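Local coordinates for protein member of s1p family of ribosomal proteins (Pyrococcus furiosus, PDB 5YH1) that binds manganese and probably acts as an exonuclease of the DHH family, this chain being the DHH-domain part of a longer protein that also carries S1-type nucleic-acid-binding sequences, at residues I58-H63 with V134-G139; N327-E332 with T366-P371; R217-P222 with A243-L248; R50-G55 with P81-V86. One frame throughout, in Å; residues are numbered along the deposited sequence.

Contacts 1 and 4 share elements: strand 58-63 lies in contact 1, and the helices before and after it, 32-53 and 66-86, meet in contact 4. Ile-58 CD1 touches Ile-52 CG1 at 3.9 Å, so sheet and helix layer form one body, although the contact centres are 19 Å apart. Contact 3, in the helical region following the parallel sheet, comes within about 7 Å of contact 4 between nearest atoms. Contact 2 belongs to the separate mixed sheet toward the C-terminus, its centre 31 Å from that of contact 1. Along the chain, contacts 1 and 4 interleave, then come 3 and 2. Contact 1 alone carries a manganese ligand; the others lie away from the metal site.

Contact 1 (I58-H63 with V134-G139); sequences IILRHH and VIVDNG. With MN (manganese (II) ion), chain F.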
loop_
_atom_site.group_PDB
_atom_site.type_symbol
_atom_site.label_atom_id
_atom_site.label_comp_id
_atom_site.label_asym_id
_atom_site.label_seq_id
_atom_site.Cartn_x
_atom_site.Cartn_y
_atom_site.Cartn_z
ATOM N N ILE A 58 -6.978 -2.694 -24.383
ATOM C CA ILE A 58 -7.373 -3.929 -23.745
ATOM C C ILE A 58 -6.813 -3.948 -22.331
ATOM O O ILE A 58 -5.638 -3.646 -22.119
ATOM C CB ILE A 58 -6.837 -5.138 -24.535
ATOM C CG1 ILE A 58 -7.510 -5.204 -25.906
ATOM C CG2 ILE A 58 -7.041 -6.440 -23.761
ATOM C CD1 ILE A 58 -6.929 -6.270 -26.817
ATOM N N ILE A 59 -7.664 -4.292 -21.370
ATOM C CA ILE A 59 -7.223 -4.611 -20.018
ATOM C C ILE A 59 -7.391 -6.105 -19.821
ATOM O O ILE A 59 -8.496 -6.634 -19.976
ATOM C CB ILE A 59 -8.080 -3.951 -18.928
ATOM C CG1 ILE A 59 -8.178 -2.460 -19.136
ATOM C CG2 ILE A 59 -7.487 -4.237 -17.550
ATOM C CD1 ILE A 59 -9.181 -1.839 -18.185
ATOM N N LEU A 60 -6.298 -6.768 -19.464
ATOM C CA LEU A 60 -6.327 -8.187 -19.130
ATOM C C LEU A 60 -6.060 -8.372 -17.635
ATOM O O LEU A 60 -4.969 -8.083 -17.149
ATOM C CB LEU A 60 -5.315 -8.956 -19.986
ATOM C CG LEU A 60 -5.501 -10.474 -20.053
ATOM C CD1 LEU A 60 -4.748 -11.058 -21.226
ATOM C CD2 LEU A 60 -5.050 -11.157 -18.772
ATOM N N ARG A 61 -7.073 -8.846 -16.920
ATOM C CA ARG A 61 -6.970 -9.197 -15.504
ATOM C C ARG A 61 -6.835 -10.698 -15.377
ATOM O O ARG A 61 -7.583 -11.437 -16.027
ATOM C CB ARG A 61 -8.237 -8.788 -14.764
ATOM C CG ARG A 61 -8.322 -7.321 -14.421
ATOM C CD ARG A 61 -7.866 -7.093 -12.998
ATOM N NE ARG A 61 -7.688 -5.676 -12.708
ATOM C CZ ARG A 61 -6.881 -5.209 -11.763
ATOM N NH1 ARG A 61 -6.178 -6.042 -11.002
ATOM N NH2 ARG A 61 -6.783 -3.907 -11.567
ATOM N N HIS A 62 -5.909 -11.150 -14.532
ATOM C CA HIS A 62 -5.748 -12.570 -14.255
ATOM C C HIS A 62 -5.411 -12.844 -12.800
ATOM O O HIS A 62 -4.746 -12.045 -12.139
ATOM C CB HIS A 62 -4.677 -13.191 -15.167
ATOM C CG HIS A 62 -3.288 -12.692 -14.911
ATOM N ND1 HIS A 62 -2.515 -13.149 -13.866
ATOM C CD2 HIS A 62 -2.530 -11.786 -15.571
ATOM C CE1 HIS A 62 -1.345 -12.541 -13.887
ATOM N NE2 HIS A 62 -1.327 -11.712 -14.913
ATOM N N HIS A 63 -5.854 -13.991 -12.313
ATOM C CA HIS A 63 -5.490 -14.444 -10.981
ATOM C C HIS A 63 -3.966 -14.573 -10.866
ATOM O O HIS A 63 -3.296 -14.927 -11.840
ATOM C CB HIS A 63 -6.171 -15.770 -10.673
ATOM C CG HIS A 63 -6.025 -16.198 -9.253
ATOM N ND1 HIS A 63 -5.330 -17.329 -8.885
ATOM C CD2 HIS A 63 -6.459 -15.630 -8.106
ATOM C CE1 HIS A 63 -5.348 -17.445 -7.569
ATOM N NE2 HIS A 63 -6.032 -16.429 -7.073
ATOM N N VAL A 134 -10.708 -8.339 -20.546
ATOM C CA VAL A 134 -10.532 -9.794 -20.601
ATOM C C VAL A 134 -10.099 -10.266 -19.224
ATOM O O VAL A 134 -9.048 -9.839 -18.731
ATOM C CB VAL A 134 -9.455 -10.210 -21.629
ATOM C CG1 VAL A 134 -9.349 -11.728 -21.717
ATOM C CG2 VAL A 134 -9.752 -9.614 -23.002
ATOM N N ILE A 135 -10.916 -11.119 -18.601
ATOM C CA ILE A 135 -10.637 -11.651 -17.271
ATOM C C ILE A 135 -10.311 -13.128 -17.414
ATOM O O ILE A 135 -11.049 -13.857 -18.090
ATOM C CB ILE A 135 -11.841 -11.571 -16.321
ATOM C CG1 ILE A 135 -12.626 -10.281 -16.511
ATOM C CG2 ILE A 135 -11.372 -11.744 -14.874
ATOM C CD1 ILE A 135 -11.882 -9.040 -16.066
ATOM N N VAL A 136 -9.244 -13.569 -16.750
ATOM C CA VAL A 136 -8.669 -14.896 -16.991
ATOM C C VAL A 136 -8.319 -15.571 -15.674
ATOM O O VAL A 136 -7.692 -14.960 -14.796
ATOM C CB VAL A 136 -7.401 -14.779 -17.851
ATOM C CG1 VAL A 136 -6.786 -16.146 -18.114
ATOM C CG2 VAL A 136 -7.716 -14.064 -19.157
ATOM N N ASP A 137 -8.723 -16.833 -15.548
ATOM C CA ASP A 137 -8.597 -17.618 -14.310
ATOM C C ASP A 137 -9.404 -17.051 -13.131
ATOM O O ASP A 137 -9.313 -17.528 -11.997
ATOM C CB ASP A 137 -7.123 -17.824 -13.931
ATOM C CG ASP A 137 -6.931 -18.976 -12.960
ATOM O OD1 ASP A 137 -7.570 -20.042 -13.160
ATOM O OD2 ASP A 137 -6.171 -18.811 -11.984
ATOM N N ASN A 138 -10.215 -16.047 -13.432
ATOM C CA ASN A 138 -11.154 -15.435 -12.515
ATOM C C ASN A 138 -12.312 -15.052 -13.423
ATOM O O ASN A 138 -12.174 -15.132 -14.646
ATOM C CB ASN A 138 -10.575 -14.147 -11.904
ATOM C CG ASN A 138 -9.839 -14.371 -10.596
ATOM O OD1 ASN A 138 -9.752 -15.484 -10.087
ATOM N ND2 ASN A 138 -9.288 -13.286 -10.043
ATOM N N GLY A 139 -13.423 -14.608 -12.836
ATOM C CA GLY A 139 -14.463 -13.934 -13.607
ATOM C C GLY A 139 -15.704 -14.742 -13.933
ATOM O O GLY A 139 -16.735 -14.175 -14.298
HETATM MN MN MN F . -6.455 -21.941 -12.452
HETATM O O HOH W 1 -5.094 -20.896 -11.127
HETATM O O HOH W 2 -7.379 -22.418 -10.483
#
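Leu-60, Arg-61 and His-62 pair in parallel register with Val-134, Ile-135 and Val-136, joining two inner strands of the five-stranded parallel sheet of the DHH domain. Four backbone hydrogen bonds alternate between the strands, from Val-134 N to Ile-59 O (2.9 Å) to the longer His-63 N to Val-136 O (3.2 Å). Apolar contact on the Leu-60 face brings Leu-60 CD2 to Val-136 CG2 at 4.0 Å, under Leu-75 of helix 66-86. On the other face Ile-135 CD1 touches Arg-61 CB (3.9 Å), while the guanidinium forms a salt bridge with Asp-115.

Among polar side chains, His-62 ND1 donates to His-63 O at 2.8 Å, from above the carbonyl plane; NE2 bonds Arg-99, so both nitrogens fix the ring. The backbone sets His-63 CB 3.3 Å from Asp-137 OD2; with CG opposite the backbone N (chi1 -171°) the ring lies obliquely by that carboxylate, ND1 3.5 Å from OD2, the planes 65° apart. A glycine here, lacking CB and imidazole, would probably open a gap beside the Asp-137 carboxylate and leave OD2 less confined. Metal coordination completes the contact: beside ligands Asp-67, His-163 and Asp-229 and two waters, Asp-137 OD1 binds manganese at 2.3 Å.

Contact 2 (N327-E332 with T366-P371); sequences NTIDVE and TLAYGP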
loop_
_atom_site.group_PDB
_atom_site.type_symbol
_atom_site.label_atom_id
_atom_site.label_comp_id
_atom_site.label_asym_id
_atom_site.label_seq_id
_atom_site.Cartn_x
_atom_site.Cartn_y
_atom_site.Cartn_z
ATOM N N ASN A 327 -6.271 -33.613 10.051
ATOM C CA ASN A 327 -5.132 -32.838 10.530
ATOM C C ASN A 327 -5.554 -31.399 10.824
ATOM O O ASN A 327 -6.244 -30.778 10.020
ATOM C CB ASN A 327 -4.017 -32.789 9.484
ATOM C CG ASN A 327 -3.645 -34.157 8.938
ATOM O OD1 ASN A 327 -3.517 -35.122 9.682
ATOM N ND2 ASN A 327 -3.448 -34.233 7.633
ATOM N N THR A 328 -5.116 -30.860 11.961
ATOM C CA THR A 328 -5.409 -29.467 12.303
ATOM C C THR A 328 -4.132 -28.741 12.694
ATOM O O THR A 328 -3.242 -29.320 13.322
ATOM C CB THR A 328 -6.411 -29.359 13.460
ATOM O OG1 THR A 328 -5.874 -30.025 14.603
ATOM C CG2 THR A 328 -7.737 -29.992 13.082
ATOM N N ILE A 329 -4.047 -27.478 12.293
ATOM C CA ILE A 329 -2.897 -26.641 12.601
ATOM C C ILE A 329 -3.336 -25.189 12.744
ATOM O O ILE A 329 -4.017 -24.635 11.878
ATOM C CB ILE A 329 -1.779 -26.788 11.538
ATOM C CG1 ILE A 329 -0.620 -25.823 11.798
ATOM C CG2 ILE A 329 -2.311 -26.579 10.130
ATOM C CD1 ILE A 329 0.140 -26.115 13.071
ATOM N N ASP A 330 -2.946 -24.596 13.862
ATOM C CA ASP A 330 -3.188 -23.182 14.137
ATOM C C ASP A 330 -2.065 -22.377 13.497
ATOM O O ASP A 330 -0.975 -22.249 14.072
ATOM C CB ASP A 330 -3.222 -22.959 15.647
ATOM C CG ASP A 330 -3.583 -21.526 16.030
ATOM O OD1 ASP A 330 -3.278 -20.588 15.248
ATOM O OD2 ASP A 330 -4.161 -21.357 17.125
ATOM N N VAL A 331 -2.328 -21.844 12.309
ATOM C CA VAL A 331 -1.324 -21.089 11.578
ATOM C C VAL A 331 -1.191 -19.622 12.020
ATOM O O VAL A 331 -0.369 -18.911 11.478
ATOM C CB VAL A 331 -1.506 -21.172 10.046
ATOM C CG1 VAL A 331 -1.409 -22.621 9.587
ATOM C CG2 VAL A 331 -2.824 -20.554 9.594
ATOM N N GLU A 332 -1.981 -19.175 12.989
ATOM C CA GLU A 332 -1.706 -17.896 13.640
ATOM C C GLU A 332 -0.636 -18.090 14.723
ATOM O O GLU A 332 0.321 -17.339 14.772
ATOM C CB GLU A 332 -2.975 -17.295 14.252
ATOM C CG GLU A 332 -2.896 -15.800 14.591
ATOM C CD GLU A 332 -2.802 -14.860 13.371
ATOM O OE1 GLU A 332 -2.536 -13.658 13.592
ATOM O OE2 GLU A 332 -2.995 -15.286 12.201
ATOM N N THR A 366 -7.047 -31.791 5.813
ATOM C CA THR A 366 -6.166 -30.867 6.509
ATOM C C THR A 366 -6.874 -29.539 6.711
ATOM O O THR A 366 -7.323 -28.909 5.756
ATOM C CB THR A 366 -4.850 -30.665 5.742
ATOM O OG1 THR A 366 -4.127 -31.907 5.696
ATOM C CG2 THR A 366 -3.970 -29.612 6.425
ATOM N N LEU A 367 -6.988 -29.134 7.967
ATOM C CA LEU A 367 -7.647 -27.881 8.331
ATOM C C LEU A 367 -6.628 -26.946 8.976
ATOM O O LEU A 367 -6.147 -27.213 10.072
ATOM C CB LEU A 367 -8.769 -28.178 9.311
ATOM C CG LEU A 367 -9.461 -26.969 9.938
ATOM C CD1 LEU A 367 -10.406 -26.338 8.938
ATOM C CD2 LEU A 367 -10.210 -27.410 11.185
ATOM N N ALA A 368 -6.302 -25.856 8.293
ATOM C CA ALA A 368 -5.368 -24.858 8.819
ATOM C C ALA A 368 -6.128 -23.593 9.163
ATOM O O ALA A 368 -6.726 -22.989 8.283
ATOM C CB ALA A 368 -4.297 -24.549 7.790
ATOM N N TYR A 369 -6.097 -23.176 10.426
ATOM C CA TYR A 369 -6.941 -22.061 10.867
ATOM C C TYR A 369 -6.178 -20.904 11.515
ATOM O O TYR A 369 -5.130 -21.087 12.141
ATOM C CB TYR A 369 -8.031 -22.560 11.814
ATOM C CG TYR A 369 -7.535 -23.210 13.081
ATOM C CD1 TYR A 369 -7.287 -22.452 14.230
ATOM C CD2 TYR A 369 -7.327 -24.584 13.144
ATOM C CE1 TYR A 369 -6.836 -23.056 15.396
ATOM C CE2 TYR A 369 -6.877 -25.195 14.305
ATOM C CZ TYR A 369 -6.633 -24.429 15.423
ATOM O OH TYR A 369 -6.190 -25.040 16.567
ATOM N N GLY A 370 -6.728 -19.710 11.336
ATOM C CA GLY A 370 -6.289 -18.511 12.053
ATOM C C GLY A 370 -7.384 -18.028 12.990
ATOM O O GLY A 370 -8.284 -18.794 13.331
ATOM N N PRO A 371 -7.321 -16.748 13.411
ATOM C CA PRO A 371 -8.350 -16.200 14.305
ATOM C C PRO A 371 -9.757 -16.261 13.710
ATOM O O PRO A 371 -10.703 -16.561 14.425
ATOM C CB PRO A 371 -7.939 -14.721 14.473
ATOM C CG PRO A 371 -6.528 -14.632 14.015
ATOM C CD PRO A 371 -6.360 -15.714 12.980
HETATM O O HOH W 3 -4.617 -27.664 15.909
HETATM O O HOH W 4 -5.121 -23.315 18.577
#
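Ile-329 and Ala-368 mark the tight side of a parallel strand pair whose strands, 325-330 and 364-369, are joined through helix 343-358 as a beta-alpha-beta unit of the mixed sheet, which probably corresponds to the DHHA1-type subdomain of RecJ-like proteins. Ile-329 CG2 sits 3.7 Å from Ala-368 CB, and Val-331 CG1 presses on the same methyl; Ile-350, Leu-346 and Ser-347 of the helix close over this face. Farther along it, Asn-327 ND2 donates to Thr-366 OG1 (3.1 Å), almost in its own amide plane and nearly straight at 169°. That hydroxyl also bonds His-351, and Asn-327 OD1 bonds Ser-317, so the buried polar atoms here have partners.

The other face carries two bound waters, although Arg-423 and Leu-427 of helix 423-435 also touch Tyr-369. With CG wedged between backbone N and carbonyl carbon (chi1 61°), Tyr-369 folds its ring across the neighbouring strand, where Asp-330 CA makes a CH-pi contact 4.0 Å from the ring centroid. One water joins Thr-328 OG1 to Tyr-369 OH, while the other donates to Asp-330 OD2 (2.6 Å) and also bonds OH. Asp-330 OD1 accepts from Glu-332 N at 3.0 Å, an Asx turn, and also from Leu-333 N. Glu-332 lays its carboxylate against Pro-371 CD but spends its charge on Lys-337. The chemistry thus implies direct side-chain and apolar contacts beneath the helix, and water-mediated bonding around the tyrosine hydroxyl.

Contact 3 (R217-P222 with A243-L248); sequences RIKHLP and AKEKGL
His-220 and Ala-243 bring their CA atoms within 4.7 Å, where a type I turn from Ile-218 to Leu-221 meets the end of helix 234-245. With CG between backbone N and carbonyl carbon (chi1 73°), the imidazole of His-220 turns into the junction. Lys-246 stretches across it at about a right angle, CD lying 4.1 Å from the ring centroid in an off-centre CH-pi contact. Leu-221 CD2 rests over the opposite face, 3.7 Å above the ring plane, and Leu-248 CD1 reaches His-220 CD2 at 4.1 Å. A bond from NE2 to Leu-280 O fixes the ring's rotation. The ammonium of Lys-246 bonds Asp-216 O.

At the outer margin Lys-219 NZ and Glu-245 OE1 stand 4.3 Å apart, beyond a salt bridge, and a single water spans them, accepting from the lysine and donating to the glutamate; Asp-216 is the direct salt-bridge partner of Lys-219. What presents Lys-246 and Leu-248 to the histidine is the helix terminus. Ala-243 O accepts from Lys-246 N and Leu-248 N on opposite faces of its plane, Gly-247 N bonds Lys-244 O, and the glycine's positive phi completes a Schellman motif.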
loop_
_atom_site.group_PDB
_atom_site.type_symbol
_atom_site.label_atom_id
_atom_site.label_comp_id
_atom_site.label_asym_id
_atom_site.label_seq_id
_atom_site.Cartn_x
_atom_site.Cartn_y
_atom_site.Cartn_z
ATOM N N ARG A 217 6.113 -20.502 -30.026
ATOM C CA ARG A 217 6.637 -19.831 -28.842
ATOM C C ARG A 217 5.900 -20.230 -27.560
ATOM O O ARG A 217 6.521 -20.389 -26.524
ATOM C CB ARG A 217 6.559 -18.315 -29.038
ATOM C CG ARG A 217 7.264 -17.512 -27.963
ATOM C CD ARG A 217 7.134 -16.029 -28.221
ATOM N NE ARG A 217 7.887 -15.622 -29.401
ATOM C CZ ARG A 217 9.211 -15.466 -29.449
ATOM N NH1 ARG A 217 9.976 -15.676 -28.379
ATOM N NH2 ARG A 217 9.778 -15.098 -30.590
ATOM N N ILE A 218 4.584 -20.407 -27.633
ATOM C CA ILE A 218 3.766 -20.612 -26.426
ATOM C C ILE A 218 3.176 -22.008 -26.227
ATOM O O ILE A 218 2.523 -22.247 -25.217
ATOM C CB ILE A 218 2.591 -19.608 -26.360
ATOM C CG1 ILE A 218 1.532 -19.899 -27.423
ATOM C CG2 ILE A 218 3.092 -18.180 -26.500
ATOM C CD1 ILE A 218 0.292 -19.051 -27.275
ATOM N N LYS A 219 3.391 -22.932 -27.161
ATOM C CA LYS A 219 2.695 -24.231 -27.098
ATOM C C LYS A 219 3.066 -25.097 -25.892
ATOM O O LYS A 219 2.340 -26.036 -25.562
ATOM C CB LYS A 219 2.856 -25.025 -28.400
ATOM C CG LYS A 219 4.283 -25.376 -28.765
ATOM C CD LYS A 219 4.337 -25.899 -30.183
ATOM C CE LYS A 219 5.758 -26.267 -30.577
ATOM N NZ LYS A 219 5.773 -26.657 -32.007
ATOM N N HIS A 220 4.174 -24.775 -25.228
ATOM C CA HIS A 220 4.558 -25.424 -23.960
ATOM C C HIS A 220 3.936 -24.817 -22.687
ATOM O O HIS A 220 4.046 -25.398 -21.595
ATOM C CB HIS A 220 6.081 -25.414 -23.820
ATOM C CG HIS A 220 6.646 -24.062 -23.516
ATOM N ND1 HIS A 220 6.717 -23.054 -24.454
ATOM C CD2 HIS A 220 7.144 -23.545 -22.371
ATOM C CE1 HIS A 220 7.247 -21.980 -23.902
ATOM N NE2 HIS A 220 7.518 -22.252 -22.639
ATOM N N LEU A 221 3.292 -23.654 -22.810
ATOM C CA LEU A 221 2.718 -22.966 -21.636
ATOM C C LEU A 221 1.653 -23.771 -20.916
ATOM O O LEU A 221 1.617 -23.786 -19.685
ATOM C CB LEU A 221 2.178 -21.583 -22.018
ATOM C CG LEU A 221 3.228 -20.566 -22.490
ATOM C CD1 LEU A 221 2.609 -19.186 -22.630
ATOM C CD2 LEU A 221 4.418 -20.497 -21.548
ATOM N N PRO A 222 0.781 -24.468 -21.670
ATOM C CA PRO A 222 -0.228 -25.304 -21.010
ATOM C C PRO A 222 0.334 -26.355 -20.036
ATOM O O PRO A 222 -0.300 -26.658 -19.025
ATOM C CB PRO A 222 -0.944 -25.973 -22.185
ATOM C CG PRO A 222 -0.799 -25.003 -23.307
ATOM C CD PRO A 222 0.548 -24.367 -23.120
ATOM N N ALA A 243 6.232 -29.518 -23.863
ATOM C CA ALA A 243 7.260 -29.076 -22.926
ATOM C C ALA A 243 8.488 -29.965 -23.083
ATOM O O ALA A 243 9.612 -29.474 -23.103
ATOM C CB ALA A 243 6.742 -29.123 -21.489
ATOM N N LYS A 244 8.270 -31.272 -23.194
ATOM C CA LYS A 244 9.384 -32.207 -23.411
ATOM C C LYS A 244 10.228 -31.863 -24.639
ATOM O O LYS A 244 11.454 -31.870 -24.559
ATOM C CB LYS A 244 8.885 -33.653 -23.466
ATOM C CG LYS A 244 9.028 -34.337 -22.122
ATOM C CD LYS A 244 7.750 -34.933 -21.588
ATOM C CE LYS A 244 7.941 -35.227 -20.112
ATOM N NZ LYS A 244 6.857 -36.043 -19.527
ATOM N N GLU A 245 9.574 -31.514 -25.743
ATOM C CA GLU A 245 10.269 -31.084 -26.960
ATOM C C GLU A 245 11.229 -29.929 -26.712
ATOM O O GLU A 245 12.235 -29.823 -27.401
ATOM C CB GLU A 245 9.273 -30.658 -28.046
ATOM C CG GLU A 245 8.535 -31.802 -28.717
ATOM C CD GLU A 245 7.355 -31.340 -29.572
ATOM O OE1 GLU A 245 7.313 -30.152 -29.994
ATOM O OE2 GLU A 245 6.455 -32.183 -29.813
ATOM N N LYS A 246 10.909 -29.055 -25.756
ATOM C CA LYS A 246 11.787 -27.928 -25.418
ATOM C C LYS A 246 12.750 -28.219 -24.268
ATOM O O LYS A 246 13.415 -27.310 -23.794
ATOM C CB LYS A 246 10.962 -26.675 -25.091
ATOM C CG LYS A 246 10.135 -26.185 -26.265
ATOM C CD LYS A 246 9.620 -24.764 -26.083
ATOM C CE LYS A 246 8.507 -24.481 -27.085
ATOM N NZ LYS A 246 8.133 -23.046 -27.183
ATOM N N GLY A 247 12.815 -29.469 -23.815
ATOM C CA GLY A 247 13.778 -29.881 -22.797
ATOM C C GLY A 247 13.279 -29.737 -21.376
ATOM O O GLY A 247 14.059 -29.823 -20.432
ATOM N N LEU A 248 11.977 -29.515 -21.209
ATOM C CA LEU A 248 11.397 -29.385 -19.876
ATOM C C LEU A 248 10.719 -30.681 -19.473
ATOM O O LEU A 248 9.687 -31.049 -20.032
ATOM C CB LEU A 248 10.374 -28.248 -19.850
ATOM C CG LEU A 248 10.898 -26.849 -20.163
ATOM C CD1 LEU A 248 9.733 -25.880 -20.309
ATOM C CD2 LEU A 248 11.859 -26.383 -19.081
HETATM O O HOH W 5 5.267 -29.401 -31.697
#

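Contact 4 (R50-G55 with P81-V86); sequences RAIFEG and PLIEKV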
loop_
_atom_site.group_PDB
_atom_site.type_symbol
_atom_site.label_atom_id
_atom_site.label_comp_id
_atom_site.label_asym_id
_atom_site.label_seq_id
_atom_site.Cartn_x
_atom_site.Cartn_y
_atom_site.Cartn_z
ATOM N N ARG A 50 -10.601 -7.817 -32.881
ATOM C CA ARG A 50 -11.325 -6.636 -33.347
ATOM C C ARG A 50 -10.918 -5.386 -32.564
ATOM O O ARG A 50 -10.649 -4.335 -33.160
ATOM C CB ARG A 50 -12.836 -6.851 -33.266
ATOM C CG ARG A 50 -13.599 -5.926 -34.194
ATOM C CD ARG A 50 -15.106 -6.105 -34.093
ATOM N NE ARG A 50 -15.780 -5.405 -35.192
ATOM C CZ ARG A 50 -15.935 -4.080 -35.276
ATOM N NH1 ARG A 50 -15.468 -3.277 -34.318
ATOM N NH2 ARG A 50 -16.561 -3.551 -36.329
ATOM N N ALA A 51 -10.859 -5.509 -31.238
ATOM C CA ALA A 51 -10.352 -4.430 -30.390
ATOM C C ALA A 51 -8.970 -3.971 -30.851
ATOM O O ALA A 51 -8.720 -2.773 -30.973
ATOM C CB ALA A 51 -10.305 -4.867 -28.937
ATOM N N ILE A 52 -8.088 -4.929 -31.136
ATOM C CA ILE A 52 -6.733 -4.624 -31.600
ATOM C C ILE A 52 -6.741 -3.851 -32.914
ATOM O O ILE A 52 -6.018 -2.861 -33.073
ATOM C CB ILE A 52 -5.896 -5.906 -31.812
ATOM C CG1 ILE A 52 -5.622 -6.604 -30.478
ATOM C CG2 ILE A 52 -4.571 -5.582 -32.503
ATOM C CD1 ILE A 52 -5.101 -8.017 -30.635
ATOM N N PHE A 53 -7.538 -4.315 -33.863
ATOM C CA PHE A 53 -7.537 -3.724 -35.192
ATOM C C PHE A 53 -8.184 -2.333 -35.209
ATOM O O PHE A 53 -7.827 -1.511 -36.038
ATOM C CB PHE A 53 -8.194 -4.662 -36.219
ATOM C CG PHE A 53 -7.437 -5.949 -36.456
ATOM C CD1 PHE A 53 -6.049 -5.970 -36.530
ATOM C CD2 PHE A 53 -8.120 -7.139 -36.648
ATOM C CE1 PHE A 53 -5.365 -7.155 -36.756
ATOM C CE2 PHE A 53 -7.437 -8.327 -36.879
ATOM C CZ PHE A 53 -6.060 -8.334 -36.935
ATOM N N GLU A 54 -9.112 -2.064 -34.293
ATOM C CA GLU A 54 -9.705 -0.732 -34.210
ATOM C C GLU A 54 -8.909 0.221 -33.320
ATOM O O GLU A 54 -9.270 1.376 -33.186
ATOM C CB GLU A 54 -11.173 -0.795 -33.777
ATOM C CG GLU A 54 -11.415 -1.149 -32.330
ATOM C CD GLU A 54 -12.890 -1.264 -32.000
ATOM O OE1 GLU A 54 -13.259 -2.117 -31.175
ATOM O OE2 GLU A 54 -13.693 -0.496 -32.551
ATOM N N GLY A 55 -7.818 -0.247 -32.730
ATOM C CA GLY A 55 -6.998 0.600 -31.864
ATOM C C GLY A 55 -7.623 0.848 -30.506
ATOM O O GLY A 55 -7.313 1.834 -29.844
ATOM N N PRO A 81 2.246 -8.432 -30.574
ATOM C CA PRO A 81 2.692 -8.331 -31.973
ATOM C C PRO A 81 1.643 -7.773 -32.934
ATOM O O PRO A 81 1.996 -7.025 -33.843
ATOM C CB PRO A 81 3.044 -9.776 -32.345
ATOM C CG PRO A 81 3.369 -10.431 -31.053
ATOM C CD PRO A 81 2.497 -9.773 -30.018
ATOM N N LEU A 82 0.378 -8.143 -32.754
ATOM C CA LEU A 82 -0.684 -7.615 -33.605
ATOM C C LEU A 82 -0.848 -6.114 -33.384
ATOM O O LEU A 82 -0.980 -5.357 -34.338
ATOM C CB LEU A 82 -2.020 -8.322 -33.354
ATOM C CG LEU A 82 -2.142 -9.786 -33.768
ATOM C CD1 LEU A 82 -3.587 -10.235 -33.623
ATOM C CD2 LEU A 82 -1.646 -10.016 -35.195
ATOM N N ILE A 83 -0.828 -5.688 -32.126
ATOM C CA ILE A 83 -0.904 -4.266 -31.810
ATOM C C ILE A 83 0.228 -3.508 -32.494
ATOM O O ILE A 83 0.011 -2.428 -33.045
ATOM C CB ILE A 83 -0.870 -4.015 -30.288
ATOM C CG1 ILE A 83 -2.187 -4.475 -29.656
ATOM C CG2 ILE A 83 -0.612 -2.538 -29.984
ATOM C CD1 ILE A 83 -2.177 -4.473 -28.141
ATOM N N GLU A 84 1.429 -4.081 -32.461
ATOM C CA GLU A 84 2.601 -3.428 -33.042
ATOM C C GLU A 84 2.572 -3.371 -34.571
ATOM O O GLU A 84 3.090 -2.417 -35.151
ATOM C CB GLU A 84 3.902 -4.066 -32.527
ATOM C CG GLU A 84 4.148 -3.730 -31.058
ATOM C CD GLU A 84 5.497 -4.179 -30.536
ATOM O OE1 GLU A 84 5.955 -5.281 -30.919
ATOM O OE2 GLU A 84 6.089 -3.425 -29.727
ATOM N N LYS A 85 1.949 -4.353 -35.220
ATOM C CA LYS A 85 1.864 -4.334 -36.682
ATOM C C LYS A 85 0.828 -3.323 -37.203
ATOM O O LYS A 85 0.994 -2.793 -38.298
ATOM C CB LYS A 85 1.635 -5.738 -37.264
ATOM C CG LYS A 85 0.189 -6.143 -37.493
ATOM C CD LYS A 85 0.085 -7.306 -38.469
ATOM C CE LYS A 85 0.849 -8.528 -37.980
ATOM N NZ LYS A 85 0.370 -9.781 -38.627
ATOM N N VAL A 86 -0.227 -3.047 -36.436
ATOM C CA VAL A 86 -1.269 -2.110 -36.891
ATOM C C VAL A 86 -1.117 -0.682 -36.369
ATOM O O VAL A 86 -1.735 0.229 -36.903
ATOM C CB VAL A 86 -2.704 -2.617 -36.584
ATOM C CG1 VAL A 86 -2.892 -4.026 -37.123
ATOM C CG2 VAL A 86 -3.031 -2.545 -35.100
#
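Ile-52 inserts its branches between Leu-82 and Ile-83, packing the end of helix 32-53 against the end of helix 66-86 in the alpha/beta layering of the DHH domain. Its CG2, set opposite the backbone N, lies 3.8 Å from Leu-82 CB and 3.9 Å from Ile-83 CG1. Meanwhile CD1 reaches Leu-82 CD1 at 4.0 Å, the two side chains crossing at about a right angle. Cutting Ile-52 back to an alanine removes CG2 and the CG1-CD1 arm, and Leu-82 and Ile-83 would probably lose their shared apolar partner.

Next to this core, Phe-53 turns a ring edge to Val-86, whose CG1 lies 3.8 Å from CD1 near the ring plane. The phenyl is held from outside by Leu-16 of helix 2-20 and by a cation-pi contact with Arg-19. From the sheet side Ile-58 backs Ile-52, so this one side chain touches both helix and strand. Farther out, Arg-50 secures helix 32-53 to helix 2-20 through salt bridges with Glu-13 and Asp-17. The helix stops in a Schellman motif at Gly-55, whose N bonds Ile-52 O at 3.2 Å, and Val-86 CG2 packs against that same carbonyl oxygen, Ile-52 O, at 3.6 Å.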